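Local coordinates for purine nucleoside phosphorylase (Schistosoma mansoni, PDB 5KO5), which probably catalyses the reversible phosphorolysis of purine nucleosides to free base and ribose 1-phosphate, and here holds cytosine in a pocket, at residues Val5-Tyr9 and Gln96-Leu100; Ala12-Ala16 and Arg103-Leu108; Leu133-His137 and Tyr168-Gln173; Leu113-Asn117 and Phe277-Ile281. One frame throughout, in Å; residues are numbered along the deposited sequence.

How the contacts relate
Contacts 1 and 2 both fasten the N-terminal part of the chain to helix 95-108, and the hydrogen bond between Ala7 O and Arg103 NH1 joins one to the other. Contact 1, partly buried, mixes a glutamine-to-backbone bond and a water with small apolar touches, whereas contact 2 is buried and wholly apolar between the segments. Contacts 3 and 4 belong to the central sheet, each setting a strand against a helical segment. Contact 4, whose centre lies about 9 Å from the centre of the chain, is purely apolar; contact 3 adds a histidine-tyrosine hydrogen bond and reaches the subunit interface. Packing of Ile134 against Asn117 connects these two.

Contact 1 (Val5-Tyr9 and Gln96-Leu100); sequences VVANY and QEIAL
A single direct hydrogen bond ties Ala7 to Gln96: Ala7 N donates to Gln96 OE1 at 2.9 Å and 168°. The donor lies in the plane of the amide and meets a lone pair of OE1. Gln96 reaches it because its chain bends at chi2 (-51°), folding the amide back beside the extended peptide instead of running straight out from the helix. A water adds a second polar link, donating to Val5 O and, more weakly, to Gln96 O.

The apolar contacts gather round the methyl of Ala7, which points at the helix. Ala7 CB sits 3.8 Å from Ala99 CB and 3.9 Å from Leu100 CB, while Gln96 OE1 borders the same methyl. At the exposed end, Val5 CG1 meets Leu100 CD1 at 4.2 Å, and Val6 CG1 lies alongside the Gln96 amide. Ala7 is the centre of an inverse gamma turn, which turns the chain just ahead of Asn8, the N-cap of helix 9-23.

The bond from Arg103 NH1 to Ala7 O gives this turn a further tie to helix 95-108. Ile98, pointing away from the N-terminal peptide, packs on Pro225 of helix 224-232, and the Ala99 methyl touches both Ala7 and Ile229 of that helix.

Contact 2 (Ala12-Ala16 and Arg103-Leu108); sequences ASMAA and RVMKLL. With EDO (1,2-ethanediol), chain E.
Ala12 and Val104 are the nearest pair of CA atoms between segments 12-16 and 103-108, 5.1 Å apart. At the start of segment 103-108, Arg103 adds only its CB, near the methyl of Ala12; its guanidinium leads away, with NH1 bonded to Ala7 O. One turn of packing is built by Val104, whose two methyls divide the work. With CG1 anti to the backbone N (chi1 170°), CG2 falls anti to the carbonyl carbon and fits between Ala12 and Ala15, coming within 3.6 Å of Ala15 CB, while CG1 faces the backbone of Ala16. Lys106 leads away from segment 12-16; its NZ donates to O1 of a 1,2-ethanediol, probably from the crystallisation liquor, at 2.8 Å and also bonds Cys233 O.

Leu107 then lays CD1 against the start of segment 12-16, 3.8 Å from Ala12 CB and 3.5 Å from Ser13 N. Its CB meets Ala16 CB at 4.0 Å. Leu108 closes the row by bringing CD2 to the Ala16 methyl.

Alanines on one side allow the axes to come within 8.7 Å at a crossing angle of -61°. Helix 95-108 is thereby placed between helix 9-23 and the sheet, where Met105 packs on Val81 and Met83 of strand 78-84.

Contact 3 (Leu133-His137 and Tyr168-Gln173); sequences LIKGH and YDRLLQ
Tyr168 and His137 meet through a nearly straight hydrogen bond of 2.8 Å between OH and ND1, in which either atom could be the donor. The oxygen lies in the plane of the imidazole, at its edge, and ND1 lies in the plane of the phenol. The two rings are thus joined rim to rim with their planes at 86°, and neither covers the other. His137 turns its ring to this bond by placing CG between the backbone N and the carbonyl carbon (chi1 67°).

The tight part continues over the phenol, where Ile134 CG2 makes a CH-pi contact 3.8 Å from the ring centroid and displaced toward the rim. Tyr168 CB rests against Ile134 O, and its CD2 lies 3.6 Å from Gly136 N.

Toward the exposed side of Lys135 the contact becomes looser and wetter. Gln173 OE1 only touches Lys135 CB, at 3.5 Å, while NE2 donates to a water that also lies 2.8 Å from Lys135 O. NE2 makes weak bonds to Tyr168 O and Asp169 O within its own segment.

Asp169 N-caps helix 170-182, with OD2 accepting from Leu172 N. This placing of a helix entrance on strand 131-139 belongs to the alpha/beta core of the phosphorylase superfamily, beside the subunit interface: His137 O bonds Ser204 OG of a neighbouring subunit, and Arg170 forms a salt bridge with Asp254 of the same neighbouring subunit.

Contact 4 (Leu113-Asn117 and Phe277-Ile281); sequences LLITN and FKEII
With chi1 at -91°, away from a staggered value, Phe277 extends its ring from the helix to Leu114 and Thr116 on the strand. Thr116 answers with CG2 anti to its own carbonyl carbon, the rotation (chi1 60°) that sends this methyl to the ring and gives OG1 to Gly34 N. CG2 and the phenyl therefore approach from opposite directions, meeting at 3.4 Å from Phe277 CZ, a close touch. The approach is oblique, neither squarely over the ring nor along its rim.

Leu114, two residues earlier on the same side of the strand, meets both Phe277 and Ile281. Its CB lies 3.8 Å from Phe277 CE2, and its extended chain carries CD1 onward to Ile281 CG1 at 3.6 Å. Ile280 borders the same methyl more distantly, its CG2 at 4.4 Å. Leu114 is thus touched at CB by the aromatic ring and at CD1 chiefly by Ile281, one turn farther along the helix. Ile115, between the two contact-making strand residues, turns its side chain away, as the alternation of a beta strand requires.

The strand and helix segments run nearly antiparallel, at 168°, with their axes 11.0 Å apart. Strand 112-121 is flanked by the parallel strands 29-32 and 236-246, and helix 259-283 packs over all three: Ile281 touches Ile29, while Phe277 reaches Val240. On the helix, Ile280 also meets Ala176 and Ile179 of helix 170-182, its neighbour on this layer.

Contact 1 (Val5-Tyr9 and Gln96-Leu100)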
loop_
_atom_site.group_PDB
_atom_site.type_symbol
_atom_site.label_atom_id
_atom_site.label_comp_id
_atom_site.label_asym_id
_atom_site.label_seq_id
_atom_site.Cartn_x
_atom_site.Cartn_y
_atom_site.Cartn_z
ATOM N N VAL A 5 20.957 -9.264 -3.325
ATOM C CA VAL A 5 21.315 -9.349 -4.739
ATOM C C VAL A 5 20.317 -8.572 -5.591
ATOM O O VAL A 5 19.125 -8.844 -5.554
ATOM C CB VAL A 5 21.445 -10.830 -5.183
ATOM C CG1 VAL A 5 21.384 -10.978 -6.689
ATOM C CG2 VAL A 5 22.743 -11.428 -4.634
ATOM N N VAL A 6 20.812 -7.593 -6.340
ATOM C CA VAL A 6 19.972 -6.813 -7.240
ATOM C C VAL A 6 19.641 -7.655 -8.467
ATOM O O VAL A 6 20.480 -8.417 -8.961
ATOM C CB VAL A 6 20.689 -5.507 -7.620
ATOM C CG1 VAL A 6 19.832 -4.669 -8.561
ATOM C CG2 VAL A 6 21.000 -4.720 -6.360
ATOM N N ALA A 7 18.406 -7.523 -8.962
ATOM C CA ALA A 7 17.965 -8.221 -10.172
ATOM C C ALA A 7 18.446 -7.488 -11.432
ATOM O O ALA A 7 17.671 -7.032 -12.279
ATOM C CB ALA A 7 16.450 -8.380 -10.158
ATOM N N ASN A 8 19.762 -7.352 -11.526
ATOM C CA ASN A 8 20.356 -6.607 -12.624
ATOM C C ASN A 8 20.829 -7.545 -13.733
ATOM O O ASN A 8 20.754 -8.774 -13.636
ATOM C CB ASN A 8 21.447 -5.645 -12.129
ATOM C CG ASN A 8 22.636 -6.354 -11.518
ATOM O OD1 ASN A 8 22.852 -7.548 -11.731
ATOM N ND2 ASN A 8 23.426 -5.615 -10.749
ATOM N N TYR A 9 21.348 -6.927 -14.793
ATOM C CA TYR A 9 21.775 -7.649 -15.982
ATOM C C TYR A 9 22.923 -8.600 -15.663
ATOM O O TYR A 9 22.897 -9.774 -16.056
ATOM C CB TYR A 9 22.195 -6.596 -16.999
ATOM C CG TYR A 9 22.589 -7.053 -18.371
ATOM C CD1 TYR A 9 21.774 -7.881 -19.127
ATOM C CD2 TYR A 9 23.752 -6.579 -18.942
ATOM C CE1 TYR A 9 22.137 -8.253 -20.409
ATOM C CE2 TYR A 9 24.128 -6.935 -20.208
ATOM C CZ TYR A 9 23.320 -7.771 -20.948
ATOM O OH TYR A 9 23.707 -8.114 -22.218
ATOM N N GLN A 96 13.605 -7.376 -5.716
ATOM C CA GLN A 96 14.732 -7.946 -6.447
ATOM C C GLN A 96 14.638 -9.463 -6.526
ATOM O O GLN A 96 15.011 -10.063 -7.545
ATOM C CB GLN A 96 16.052 -7.541 -5.787
ATOM C CG GLN A 96 16.242 -6.041 -5.591
ATOM C CD GLN A 96 16.011 -5.248 -6.850
ATOM O OE1 GLN A 96 16.425 -5.639 -7.942
ATOM N NE2 GLN A 96 15.348 -4.105 -6.700
ATOM N N GLU A 97 14.176 -10.098 -5.445
ATOM C CA GLU A 97 14.088 -11.552 -5.410
ATOM C C GLU A 97 12.994 -12.063 -6.330
ATOM O O GLU A 97 13.151 -13.109 -6.963
ATOM C CB GLU A 97 13.861 -12.016 -3.969
ATOM C CG GLU A 97 15.101 -11.848 -3.086
ATOM C CD GLU A 97 14.831 -12.115 -1.609
ATOM O OE1 GLU A 97 13.870 -11.568 -1.023
ATOM O OE2 GLU A 97 15.606 -12.885 -1.010
ATOM N N ILE A 98 11.883 -11.333 -6.435
ATOM C CA ILE A 98 10.832 -11.739 -7.359
ATOM C C ILE A 98 11.298 -11.567 -8.800
ATOM O O ILE A 98 11.029 -12.416 -9.661
ATOM C CB ILE A 98 9.550 -10.926 -7.088
ATOM C CG1 ILE A 98 9.056 -11.141 -5.651
ATOM C CG2 ILE A 98 8.495 -11.229 -8.165
ATOM C CD1 ILE A 98 8.692 -12.587 -5.323
ATOM N N ALA A 99 11.993 -10.457 -9.088
ATOM C CA ALA A 99 12.293 -10.129 -10.474
ATOM C C ALA A 99 13.393 -10.996 -11.058
ATOM O O ALA A 99 13.362 -11.286 -12.261
ATOM C CB ALA A 99 12.677 -8.658 -10.605
ATOM N N LEU A 100 14.369 -11.410 -10.251
ATOM C CA LEU A 100 15.529 -12.082 -10.833
ATOM C C LEU A 100 15.157 -13.342 -11.604
ATOM O O LEU A 100 15.626 -13.497 -12.744
ATOM C CB LEU A 100 16.643 -12.292 -9.795
ATOM C CG LEU A 100 17.882 -12.935 -10.432
ATOM C CD1 LEU A 100 19.179 -12.272 -9.991
ATOM C CD2 LEU A 100 17.917 -14.428 -10.135
HETATM O O HOH W 1 17.735 -10.748 -6.912
#

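Contact 2 (Ala12-Ala16 and Arg103-Leu108)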
loop_
_atom_site.group_PDB
_atom_site.type_symbol
_atom_site.label_atom_id
_atom_site.label_comp_id
_atom_site.label_asym_id
_atom_site.label_seq_id
_atom_site.Cartn_x
_atom_site.Cartn_y
_atom_site.Cartn_z
ATOM N N ALA A 12 21.591 -11.559 -13.297
ATOM C CA ALA A 12 20.740 -12.484 -14.038
ATOM C C ALA A 12 21.554 -13.274 -15.055
ATOM O O ALA A 12 21.283 -14.462 -15.284
ATOM C CB ALA A 12 19.597 -11.730 -14.720
ATOM N N SER A 13 22.568 -12.641 -15.665
ATOM C CA SER A 13 23.423 -13.336 -16.629
ATOM C C SER A 13 24.199 -14.466 -15.967
ATOM O O SER A 13 24.375 -15.540 -16.547
ATOM C CB SER A 13 24.410 -12.355 -17.272
ATOM O OG SER A 13 23.782 -11.406 -18.118
ATOM N N MET A 14 24.687 -14.229 -14.749
ATOM C CA MET A 14 25.452 -15.263 -14.061
ATOM C C MET A 14 24.576 -16.472 -13.754
ATOM O O MET A 14 25.017 -17.621 -13.899
ATOM C CB MET A 14 26.080 -14.703 -12.788
ATOM C CG MET A 14 26.975 -15.705 -12.076
ATOM S SD MET A 14 27.861 -15.014 -10.671
ATOM C CE MET A 14 28.939 -16.386 -10.259
ATOM N N ALA A 15 23.328 -16.232 -13.350
ATOM C CA ALA A 15 22.394 -17.330 -13.127
ATOM C C ALA A 15 22.079 -18.058 -14.427
ATOM O O ALA A 15 22.048 -19.295 -14.461
ATOM C CB ALA A 15 21.112 -16.803 -12.477
ATOM N N ALA A 16 21.843 -17.313 -15.509
ATOM C CA ALA A 16 21.512 -17.957 -16.777
ATOM C C ALA A 16 22.687 -18.769 -17.311
ATOM O O ALA A 16 22.494 -19.864 -17.858
ATOM C CB ALA A 16 21.026 -16.916 -17.788
ATOM N N ARG A 103 13.717 -12.426 -15.020
ATOM C CA ARG A 103 14.759 -11.888 -15.886
ATOM C C ARG A 103 15.734 -12.968 -16.345
ATOM O O ARG A 103 16.238 -12.901 -17.473
ATOM C CB ARG A 103 15.448 -10.733 -15.175
ATOM C CG ARG A 103 14.497 -9.558 -15.086
ATOM C CD ARG A 103 15.046 -8.358 -14.327
ATOM N NE ARG A 103 14.099 -7.254 -14.479
ATOM C CZ ARG A 103 14.098 -6.157 -13.737
ATOM N NH1 ARG A 103 15.015 -5.989 -12.787
ATOM N NH2 ARG A 103 13.167 -5.232 -13.940
ATOM N N VAL A 104 15.994 -13.970 -15.501
ATOM C CA VAL A 104 16.766 -15.127 -15.948
ATOM C C VAL A 104 16.031 -15.853 -17.067
ATOM O O VAL A 104 16.634 -16.224 -18.079
ATOM C CB VAL A 104 17.082 -16.044 -14.753
ATOM C CG1 VAL A 104 17.659 -17.373 -15.230
ATOM C CG2 VAL A 104 18.055 -15.332 -13.811
ATOM N N MET A 105 14.719 -16.064 -16.912
ATOM C CA MET A 105 13.945 -16.634 -18.014
ATOM C C MET A 105 14.155 -15.846 -19.297
ATOM O O MET A 105 14.346 -16.435 -20.363
ATOM C CB MET A 105 12.457 -16.656 -17.678
ATOM C CG MET A 105 12.066 -17.695 -16.655
ATOM S SD MET A 105 10.273 -17.707 -16.524
ATOM C CE MET A 105 10.033 -18.975 -15.272
ATOM N N LYS A 106 14.132 -14.512 -19.213
ATOM C CA LYS A 106 14.317 -13.700 -20.411
ATOM C C LYS A 106 15.668 -13.983 -21.054
ATOM O O LYS A 106 15.756 -14.197 -22.267
ATOM C CB LYS A 106 14.179 -12.214 -20.070
ATOM C CG LYS A 106 14.448 -11.266 -21.258
ATOM C CD LYS A 106 13.295 -11.276 -22.265
ATOM C CE LYS A 106 13.626 -10.561 -23.566
ATOM N NZ LYS A 106 13.912 -9.122 -23.395
ATOM N N LEU A 107 16.735 -14.006 -20.244
ATOM C CA LEU A 107 18.066 -14.268 -20.783
ATOM C C LEU A 107 18.199 -15.684 -21.320
ATOM O O LEU A 107 19.027 -15.928 -22.205
ATOM C CB LEU A 107 19.142 -14.000 -19.732
ATOM C CG LEU A 107 19.203 -12.539 -19.268
ATOM C CD1 LEU A 107 20.385 -12.332 -18.347
ATOM C CD2 LEU A 107 19.271 -11.585 -20.443
ATOM N N LEU A 108 17.415 -16.627 -20.799
ATOM C CA LEU A 108 17.435 -17.985 -21.332
ATOM C C LEU A 108 16.719 -18.102 -22.665
ATOM O O LEU A 108 16.889 -19.119 -23.351
ATOM C CB LEU A 108 16.810 -18.972 -20.342
ATOM C CG LEU A 108 17.576 -19.230 -19.043
ATOM C CD1 LEU A 108 16.733 -20.051 -18.075
ATOM C CD2 LEU A 108 18.921 -19.901 -19.319
HETATM C C1 EDO E . 17.319 -8.413 -21.708
HETATM O O1 EDO E . 15.995 -7.895 -21.903
HETATM C C2 EDO E . 17.955 -8.773 -23.044
HETATM O O2 EDO E . 17.419 -10.012 -23.534
#

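Contact 3 (Leu133-His137 and Tyr168-Gln173)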
loop_
_atom_site.group_PDB
_atom_site.type_symbol
_atom_site.label_atom_id
_atom_site.label_comp_id
_atom_site.label_asym_id
_atom_site.label_seq_id
_atom_site.Cartn_x
_atom_site.Cartn_y
_atom_site.Cartn_z
ATOM N N LEU A 133 -9.696 -16.396 -17.481
ATOM C CA LEU A 133 -8.604 -15.824 -18.257
ATOM C C LEU A 133 -8.436 -14.376 -17.818
ATOM O O LEU A 133 -9.362 -13.571 -17.948
ATOM C CB LEU A 133 -8.925 -15.890 -19.750
ATOM C CG LEU A 133 -9.326 -17.266 -20.282
ATOM C CD1 LEU A 133 -9.685 -17.186 -21.758
ATOM C CD2 LEU A 133 -8.218 -18.284 -20.042
ATOM N N ILE A 134 -7.274 -14.041 -17.279
ATOM C CA ILE A 134 -7.077 -12.697 -16.748
ATOM C C ILE A 134 -6.802 -11.734 -17.894
ATOM O O ILE A 134 -5.911 -11.966 -18.717
ATOM C CB ILE A 134 -5.953 -12.688 -15.706
ATOM C CG1 ILE A 134 -6.366 -13.566 -14.529
ATOM C CG2 ILE A 134 -5.674 -11.242 -15.237
ATOM C CD1 ILE A 134 -5.240 -13.858 -13.567
ATOM N N LYS A 135 -7.589 -10.661 -17.967
ATOM C CA LYS A 135 -7.455 -9.693 -19.050
ATOM C C LYS A 135 -6.955 -8.335 -18.583
ATOM O O LYS A 135 -6.717 -7.458 -19.418
ATOM C CB LYS A 135 -8.776 -9.530 -19.821
ATOM C CG LYS A 135 -9.925 -8.980 -18.992
ATOM C CD LYS A 135 -11.187 -8.866 -19.849
ATOM C CE LYS A 135 -12.410 -8.537 -19.006
ATOM N NZ LYS A 135 -12.378 -7.148 -18.476
ATOM N N GLY A 136 -6.783 -8.149 -17.283
ATOM C CA GLY A 136 -6.316 -6.892 -16.727
ATOM C C GLY A 136 -6.245 -7.053 -15.228
ATOM O O GLY A 136 -6.635 -8.092 -14.677
ATOM N N HIS A 137 -5.744 -6.017 -14.551
ATOM C CA HIS A 137 -5.594 -6.150 -13.107
ATOM C C HIS A 137 -5.762 -4.825 -12.377
ATOM O O HIS A 137 -5.659 -3.743 -12.964
ATOM C CB HIS A 137 -4.276 -6.830 -12.706
ATOM C CG HIS A 137 -3.035 -6.038 -13.002
ATOM N ND1 HIS A 137 -1.963 -6.585 -13.673
ATOM C CD2 HIS A 137 -2.664 -4.774 -12.668
ATOM C CE1 HIS A 137 -0.994 -5.693 -13.762
ATOM N NE2 HIS A 137 -1.391 -4.584 -13.155
ATOM N N TYR A 168 -1.565 -8.617 -20.692
ATOM C CA TYR A 168 -2.204 -9.923 -20.871
ATOM C C TYR A 168 -2.534 -10.082 -22.352
ATOM O O TYR A 168 -3.529 -9.543 -22.843
ATOM C CB TYR A 168 -3.450 -10.012 -19.996
ATOM C CG TYR A 168 -3.135 -9.788 -18.540
ATOM C CD1 TYR A 168 -2.687 -10.840 -17.746
ATOM C CD2 TYR A 168 -3.237 -8.526 -17.957
ATOM C CE1 TYR A 168 -2.368 -10.659 -16.410
ATOM C CE2 TYR A 168 -2.916 -8.337 -16.613
ATOM C CZ TYR A 168 -2.476 -9.409 -15.846
ATOM O OH TYR A 168 -2.163 -9.237 -14.518
ATOM N N ASP A 169 -1.696 -10.837 -23.062
ATOM C CA ASP A 169 -1.791 -10.947 -24.515
ATOM C C ASP A 169 -3.167 -11.441 -24.964
ATOM O O ASP A 169 -3.667 -12.464 -24.490
ATOM C CB ASP A 169 -0.699 -11.899 -25.001
ATOM C CG ASP A 169 -0.587 -11.941 -26.507
ATOM O OD1 ASP A 169 0.129 -11.090 -27.076
ATOM O OD2 ASP A 169 -1.219 -12.818 -27.124
ATOM N N ARG A 170 -3.775 -10.708 -25.902
ATOM C CA ARG A 170 -5.120 -11.056 -26.352
ATOM C C ARG A 170 -5.129 -12.357 -27.142
ATOM O O ARG A 170 -6.014 -13.199 -26.950
ATOM C CB ARG A 170 -5.703 -9.918 -27.185
ATOM C CG ARG A 170 -6.466 -8.885 -26.378
ATOM C CD ARG A 170 -5.831 -7.513 -26.486
ATOM N NE ARG A 170 -6.733 -6.468 -26.013
ATOM C CZ ARG A 170 -7.335 -5.585 -26.802
ATOM N NH1 ARG A 170 -7.121 -5.607 -28.111
ATOM N NH2 ARG A 170 -8.145 -4.673 -26.281
ATOM N N LEU A 171 -4.147 -12.546 -28.025
ATOM C CA LEU A 171 -4.111 -13.759 -28.835
ATOM C C LEU A 171 -3.968 -15.002 -27.970
ATOM O O LEU A 171 -4.549 -16.048 -28.274
ATOM C CB LEU A 171 -2.980 -13.677 -29.855
ATOM C CG LEU A 171 -3.199 -12.679 -30.990
ATOM C CD1 LEU A 171 -2.024 -12.696 -31.958
ATOM C CD2 LEU A 171 -4.504 -12.971 -31.711
ATOM N N LEU A 172 -3.198 -14.913 -26.887
ATOM C CA LEU A 172 -3.052 -16.071 -26.014
ATOM C C LEU A 172 -4.354 -16.386 -25.289
ATOM O O LEU A 172 -4.693 -17.561 -25.096
ATOM C CB LEU A 172 -1.921 -15.842 -25.015
ATOM C CG LEU A 172 -0.500 -15.730 -25.553
ATOM C CD1 LEU A 172 0.485 -15.555 -24.401
ATOM C CD2 LEU A 172 -0.144 -16.941 -26.371
ATOM N N GLN A 173 -5.081 -15.353 -24.850
ATOM C CA GLN A 173 -6.401 -15.579 -24.267
ATOM C C GLN A 173 -7.326 -16.248 -25.277
ATOM O O GLN A 173 -8.063 -17.178 -24.934
ATOM C CB GLN A 173 -7.013 -14.256 -23.811
ATOM C CG GLN A 173 -6.311 -13.585 -22.642
ATOM C CD GLN A 173 -6.892 -12.214 -22.358
ATOM O OE1 GLN A 173 -8.101 -12.067 -22.166
ATOM N NE2 GLN A 173 -6.040 -11.197 -22.353
HETATM O O HOH W 2 -6.476 -8.356 -22.073
#

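Contact 4 (Leu113-Asn117 and Phe277-Ile281)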
loop_
_atom_site.group_PDB
_atom_site.type_symbol
_atom_site.label_atom_id
_atom_site.label_comp_id
_atom_site.label_asym_id
_atom_site.label_seq_id
_atom_site.Cartn_x
_atom_site.Cartn_y
_atom_site.Cartn_z
ATOM N N LEU A 113 5.289 -16.447 -21.096
ATOM C CA LEU A 113 5.175 -16.932 -19.726
ATOM C C LEU A 113 3.722 -17.315 -19.473
ATOM O O LEU A 113 2.819 -16.492 -19.667
ATOM C CB LEU A 113 5.625 -15.845 -18.752
ATOM C CG LEU A 113 5.457 -16.138 -17.259
ATOM C CD1 LEU A 113 6.197 -17.417 -16.847
ATOM C CD2 LEU A 113 5.963 -14.941 -16.474
ATOM N N LEU A 114 3.502 -18.562 -19.055
ATOM C CA LEU A 114 2.179 -19.078 -18.718
ATOM C C LEU A 114 2.086 -19.188 -17.205
ATOM O O LEU A 114 2.973 -19.773 -16.576
ATOM C CB LEU A 114 1.977 -20.472 -19.323
ATOM C CG LEU A 114 2.214 -20.599 -20.832
ATOM C CD1 LEU A 114 1.992 -22.039 -21.308
ATOM C CD2 LEU A 114 1.339 -19.615 -21.624
ATOM N N ILE A 115 1.015 -18.640 -16.620
ATOM C CA ILE A 115 0.866 -18.572 -15.169
ATOM C C ILE A 115 -0.514 -19.078 -14.776
ATOM O O ILE A 115 -1.518 -18.720 -15.400
ATOM C CB ILE A 115 1.029 -17.122 -14.672
ATOM C CG1 ILE A 115 2.334 -16.505 -15.175
ATOM C CG2 ILE A 115 0.972 -17.077 -13.144
ATOM C CD1 ILE A 115 2.478 -15.026 -14.819
ATOM N N THR A 116 -0.576 -19.891 -13.721
ATOM C CA THR A 116 -1.851 -20.227 -13.102
ATOM C C THR A 116 -1.819 -19.827 -11.633
ATOM O O THR A 116 -0.753 -19.690 -11.028
ATOM C CB THR A 116 -2.202 -21.724 -13.228
ATOM O OG1 THR A 116 -1.187 -22.516 -12.589
ATOM C CG2 THR A 116 -2.324 -22.131 -14.693
ATOM N N ASN A 117 -3.006 -19.614 -11.067
ATOM C CA ASN A 117 -3.123 -19.292 -9.655
ATOM C C ASN A 117 -4.482 -19.767 -9.157
ATOM O O ASN A 117 -5.367 -20.111 -9.944
ATOM C CB ASN A 117 -2.899 -17.792 -9.381
ATOM C CG ASN A 117 -3.956 -16.898 -10.013
ATOM O OD1 ASN A 117 -5.149 -17.020 -9.731
ATOM N ND2 ASN A 117 -3.514 -15.969 -10.853
ATOM N N PHE A 277 -3.187 -26.758 -20.491
ATOM C CA PHE A 277 -1.932 -26.040 -20.675
ATOM C C PHE A 277 -0.961 -26.808 -21.562
ATOM O O PHE A 277 -0.207 -26.193 -22.322
ATOM C CB PHE A 277 -1.330 -25.660 -19.319
ATOM C CG PHE A 277 -1.762 -24.305 -18.845
ATOM C CD1 PHE A 277 -3.108 -23.985 -18.759
ATOM C CD2 PHE A 277 -0.828 -23.343 -18.527
ATOM C CE1 PHE A 277 -3.509 -22.710 -18.349
ATOM C CE2 PHE A 277 -1.222 -22.080 -18.100
ATOM C CZ PHE A 277 -2.570 -21.773 -18.027
ATOM N N LYS A 278 -0.967 -28.142 -21.501
ATOM C CA LYS A 278 -0.155 -28.904 -22.447
ATOM C C LYS A 278 -0.566 -28.594 -23.882
ATOM O O LYS A 278 0.288 -28.363 -24.743
ATOM C CB LYS A 278 -0.253 -30.402 -22.142
ATOM C CG LYS A 278 0.586 -31.303 -23.033
ATOM C CD LYS A 278 0.442 -32.763 -22.589
ATOM C CE LYS A 278 1.187 -33.715 -23.502
ATOM N NZ LYS A 278 1.007 -35.130 -23.062
ATOM N N GLU A 279 -1.873 -28.545 -24.147
ATOM C CA GLU A 279 -2.337 -28.243 -25.498
ATOM C C GLU A 279 -2.035 -26.798 -25.883
ATOM O O GLU A 279 -1.673 -26.524 -27.033
ATOM C CB GLU A 279 -3.828 -28.561 -25.640
ATOM C CG GLU A 279 -4.391 -28.308 -27.042
ATOM C CD GLU A 279 -3.889 -29.287 -28.089
ATOM O OE1 GLU A 279 -3.187 -30.257 -27.731
ATOM O OE2 GLU A 279 -4.200 -29.078 -29.281
ATOM N N ILE A 280 -2.174 -25.859 -24.944
ATOM C CA ILE A 280 -1.780 -24.478 -25.223
ATOM C C ILE A 280 -0.322 -24.428 -25.662
ATOM O O ILE A 280 0.024 -23.795 -26.666
ATOM C CB ILE A 280 -2.046 -23.572 -24.007
ATOM C CG1 ILE A 280 -3.552 -23.402 -23.779
ATOM C CG2 ILE A 280 -1.369 -22.208 -24.202
ATOM C CD1 ILE A 280 -3.902 -22.781 -22.432
ATOM N N ILE A 281 0.549 -25.130 -24.930
ATOM C CA ILE A 281 1.972 -25.160 -25.262
ATOM C C ILE A 281 2.195 -25.705 -26.673
ATOM O O ILE A 281 2.927 -25.111 -27.476
ATOM C CB ILE A 281 2.756 -25.944 -24.192
ATOM C CG1 ILE A 281 2.758 -25.170 -22.872
ATOM C CG2 ILE A 281 4.182 -26.219 -24.655
ATOM C CD1 ILE A 281 3.272 -25.967 -21.682
#